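Local coordinates for protein CaaX farnesyltransferase alpha subunit Ram2 (Aspergillus fumigatus, PDB 4L9P) that forms, with a beta subunit, the CaaX protein farnesyltransferase, which probably attaches farnesyl groups to CaaX proteins, at residues R203-F208 with Y264-V268. The protein carries 1 engineered substitution. Residues are numbered along the deposited sequence; the frame is centred on the assembly and turned at random.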
ATOM      1  N   ARG A 203      20.287  -1.528   3.986  1.00  3.57           N
ATOM      2  CA  ARG A 203      21.521  -1.066   4.685  1.00  4.23           C
ATOM      3  C   ARG A 203      21.155  -0.541   6.077  1.00  5.35           C
ATOM      4  O   ARG A 203      21.864  -0.817   7.053  1.00  6.07           O
ATOM      5  CB  ARG A 203      22.215   0.056   3.895  1.00  5.58           C
ATOM      6  CG  ARG A 203      23.630   0.336   4.481  1.00  6.36           C
ATOM      7  CD  ARG A 203      24.304   1.532   3.707  1.00  7.75           C
ATOM      8  NE  ARG A 203      25.635   1.655   4.272  1.00  9.43           N
ATOM      9  CZ  ARG A 203      26.736   1.099   3.781  1.00 10.44           C
ATOM     10  NH1 ARG A 203      26.729   0.464   2.588  1.00 11.01           N
ATOM     11  NH2 ARG A 203      27.859   1.183   4.498  1.00 11.67           N
ATOM     12  N   TYR A 204      20.069   0.228   6.149  1.00  5.31           N
ATOM     13  CA  TYR A 204      19.672   0.753   7.455  1.00  4.94           C
ATOM     14  C   TYR A 204      19.360  -0.420   8.433  1.00  5.53           C
ATOM     15  O   TYR A 204      19.776  -0.414   9.603  1.00  7.02           O
ATOM     16  CB  TYR A 204      18.439   1.674   7.326  1.00  5.59           C
ATOM     17  CG  TYR A 204      18.090   2.249   8.692  1.00  5.26           C
ATOM     18  CD1 TYR A 204      17.241   1.563   9.596  1.00  6.87           C
ATOM     19  CD2 TYR A 204      18.580   3.515   9.081  1.00  6.18           C
ATOM     20  CE1 TYR A 204      16.938   2.090  10.859  1.00  7.32           C
ATOM     21  CE2 TYR A 204      18.264   4.062  10.330  1.00  6.26           C
ATOM     22  CZ  TYR A 204      17.469   3.320  11.227  1.00  7.06           C
ATOM     23  OH  TYR A 204      17.180   3.836  12.484  1.00  8.12           O
ATOM     24  N   MET A 205      18.660  -1.433   7.969  1.00  6.14           N
ATOM     25  CA  MET A 205      18.401  -2.569   8.835  1.00  6.77           C
ATOM     26  C   MET A 205      19.710  -3.213   9.315  1.00  7.14           C
ATOM     27  O   MET A 205      19.879  -3.523  10.524  1.00  6.86           O
ATOM     28  CB  MET A 205      17.620  -3.589   8.076  1.00  9.31           C
ATOM     29  CG  MET A 205      17.204  -4.760   8.960  1.00 13.03           C
ATOM     30  SD  MET A 205      17.900  -6.283   8.391  1.00 21.83           S
ATOM     31  CE  MET A 205      18.547  -6.024   6.854  1.00 23.02           C
ATOM     32  N   LEU A 206      20.657  -3.406   8.392  1.00  6.05           N
ATOM     33  CA  LEU A 206      21.908  -4.104   8.780  1.00  5.33           C
ATOM     34  C   LEU A 206      22.632  -3.282   9.810  1.00  6.21           C
ATOM     35  O   LEU A 206      23.228  -3.855  10.736  1.00  7.61           O
ATOM     36  CB  LEU A 206      22.818  -4.238   7.552  1.00  6.62           C
ATOM     37  CG  LEU A 206      22.298  -5.163   6.449  1.00  6.22           C
ATOM     38  CD1 LEU A 206      23.250  -5.131   5.249  1.00  7.69           C
ATOM     39  CD2 LEU A 206      22.085  -6.614   6.942  1.00  6.09           C
ATOM     40  N   ARG A 207      22.657  -1.963   9.655  1.00  7.45           N
ATOM     41  CA  ARG A 207      23.503  -1.130  10.519  1.00  8.27           C
ATOM     42  C   ARG A 207      22.822  -0.629  11.789  1.00  9.47           C
ATOM     43  O   ARG A 207      23.487  -0.519  12.843  1.00 11.60           O
ATOM     44  CB  ARG A 207      24.056   0.053   9.735  1.00  9.04           C
ATOM     45  CG  ARG A 207      25.016  -0.359   8.582  1.00  9.27           C
ATOM     46  CD  ARG A 207      26.294  -0.880   9.162  1.00 13.21           C
ATOM     47  NE  ARG A 207      27.387  -0.875   8.203  1.00 15.35           N
ATOM     48  CZ  ARG A 207      28.159  -1.940   7.980  1.00 15.71           C
ATOM     49  NH1 ARG A 207      27.850  -3.117   8.563  1.00 16.22           N
ATOM     50  NH2 ARG A 207      29.180  -1.836   7.135  1.00 16.68           N
ATOM     51  N   PHE A 208      21.525  -0.333  11.689  1.00  8.75           N
ATOM     52  CA  PHE A 208      20.821   0.411  12.729  1.00 10.00           C
ATOM     53  C   PHE A 208      19.559  -0.264  13.130  1.00 11.15           C
ATOM     54  O   PHE A 208      18.920   0.196  14.069  1.00 13.12           O
ATOM     55  CB  PHE A 208      20.588   1.878  12.283  1.00 11.19           C
ATOM     56  CG  PHE A 208      21.863   2.604  12.082  1.00 11.24           C
ATOM     57  CD1 PHE A 208      22.622   2.930  13.185  1.00 13.03           C
ATOM     58  CD2 PHE A 208      22.366   2.839  10.802  1.00 10.02           C
ATOM     59  CE1 PHE A 208      23.844   3.546  13.037  1.00 14.28           C
ATOM     60  CE2 PHE A 208      23.578   3.499  10.633  1.00 11.86           C
ATOM     61  CZ  PHE A 208      24.328   3.827  11.775  1.00 13.07           C
ATOM     62  N   TYR A 264      18.746   8.424   4.161  1.00  6.79           N
ATOM     63  CA  TYR A 264      19.486   7.476   5.010  1.00  7.01           C
ATOM     64  C   TYR A 264      20.277   8.271   6.064  1.00  7.31           C
ATOM     65  O   TYR A 264      20.236   7.950   7.268  1.00  7.59           O
ATOM     66  CB  TYR A 264      20.409   6.653   4.118  1.00  7.22           C
ATOM     67  CG  TYR A 264      21.217   5.646   4.864  1.00  6.64           C
ATOM     68  CD1 TYR A 264      20.620   4.434   5.261  1.00  7.97           C
ATOM     69  CD2 TYR A 264      22.552   5.884   5.205  1.00  8.02           C
ATOM     70  CE1 TYR A 264      21.352   3.501   5.969  1.00  7.97           C
ATOM     71  CE2 TYR A 264      23.320   4.941   5.931  1.00  7.52           C
ATOM     72  CZ  TYR A 264      22.702   3.759   6.308  1.00  7.76           C
ATOM     73  OH  TYR A 264      23.396   2.803   7.033  1.00  9.21           O
ATOM     74  N   ALA A 265      20.949   9.340   5.660  1.00  7.20           N
ATOM     75  CA  ALA A 265      21.722  10.134   6.631  1.00  7.67           C
ATOM     76  C   ALA A 265      20.849  10.768   7.702  1.00  8.03           C
ATOM     77  O   ALA A 265      21.226  10.795   8.879  1.00  9.81           O
ATOM     78  CB  ALA A 265      22.556  11.236   5.921  1.00  8.72           C
ATOM     79  N   ARG A 266      19.679  11.269   7.311  1.00  7.96           N
ATOM     80  CA  ARG A 266      18.735  11.742   8.341  1.00  8.99           C
ATOM     81  C   ARG A 266      18.422  10.615   9.321  1.00  9.34           C
ATOM     82  O   ARG A 266      18.347  10.849  10.527  1.00 11.08           O
ATOM     83  CB  ARG A 266      17.450  12.274   7.728  1.00 10.67           C
ATOM     84  CG  ARG A 266      17.648  13.566   6.974  1.00 12.54           C
ATOM     85  CD  ARG A 266      16.428  13.965   6.236  1.00 14.08           C
ATOM     86  NE  ARG A 266      16.467  15.313   5.639  1.00 14.80           N
ATOM     87  CZ  ARG A 266      16.024  16.434   6.226  1.00 16.45           C
ATOM     88  NH1 ARG A 266      15.560  16.427   7.463  1.00 16.38           N
ATOM     89  NH2 ARG A 266      16.061  17.574   5.542  1.00 17.13           N
ATOM     90  N   GLY A 267      18.193   9.417   8.812  1.00  9.14           N
ATOM     91  CA  GLY A 267      17.901   8.309   9.701  1.00  9.95           C
ATOM     92  C   GLY A 267      19.076   7.976  10.593  1.00  9.79           C
ATOM     93  O   GLY A 267      18.898   7.659  11.790  1.00 10.76           O
ATOM     94  N   VAL A 268      20.289   8.025  10.061  1.00  8.97           N
ATOM     95  CA  VAL A 268      21.462   7.760  10.914  1.00 10.11           C
ATOM     96  C   VAL A 268      21.608   8.791  12.014  1.00 10.46           C
ATOM     97  O   VAL A 268      21.857   8.433  13.179  1.00 10.57           O
ATOM     98  CB  VAL A 268      22.737   7.750  10.070  1.00 10.25           C
ATOM     99  CG1 VAL A 268      23.998   7.620  10.979  1.00 11.55           C
ATOM    100  CG2 VAL A 268      22.669   6.597   9.033  1.00 10.45           C
TER
HETATM  101  O   HOH W   1      16.506   6.433  12.612  1.00 13.29           O
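Y264 reaches from helix 259-272 onto R203, Y204 and F208 of helix 197-208, within the all-helical, TPR-like prenyltransferase alpha-subunit fold. The two segments run nearly parallel, 20° apart, with axes 11.3 Å from each other. Side chains bridge that spacing. Y264 points its CG opposite the backbone N (chi1 -180°), sending the ring across the gap. Its CE1 edge meets the backbone of Y204, 3.5 Å from Y204 CA, and touches Y204 CB. The extended R203 chain crosses it at about a right angle, with R203 CG 3.6 Å from Y264 OH. Y264 OH lies at the edge of the F208 ring, in its plane, 3.7 Å from F208 CE2. Y264 is buried, its OH hydrogen-bonded to E244 of helix 238-254. E244 also forms salt bridges with R203 and R207, joining the three polar ends. One turn further on, V268 packs obliquely on F208, with V268 CG2 3.6 Å from F208 CE2. F208 CB lies over one face of the Y204 ring, offset toward its rim. The Y204 ring stacks with Y298 of the beta subunit. Its hydroxyl bridges the helices through a water, 2.7 Å from Y204 OH, that donates to G267 O at 2.8 Å.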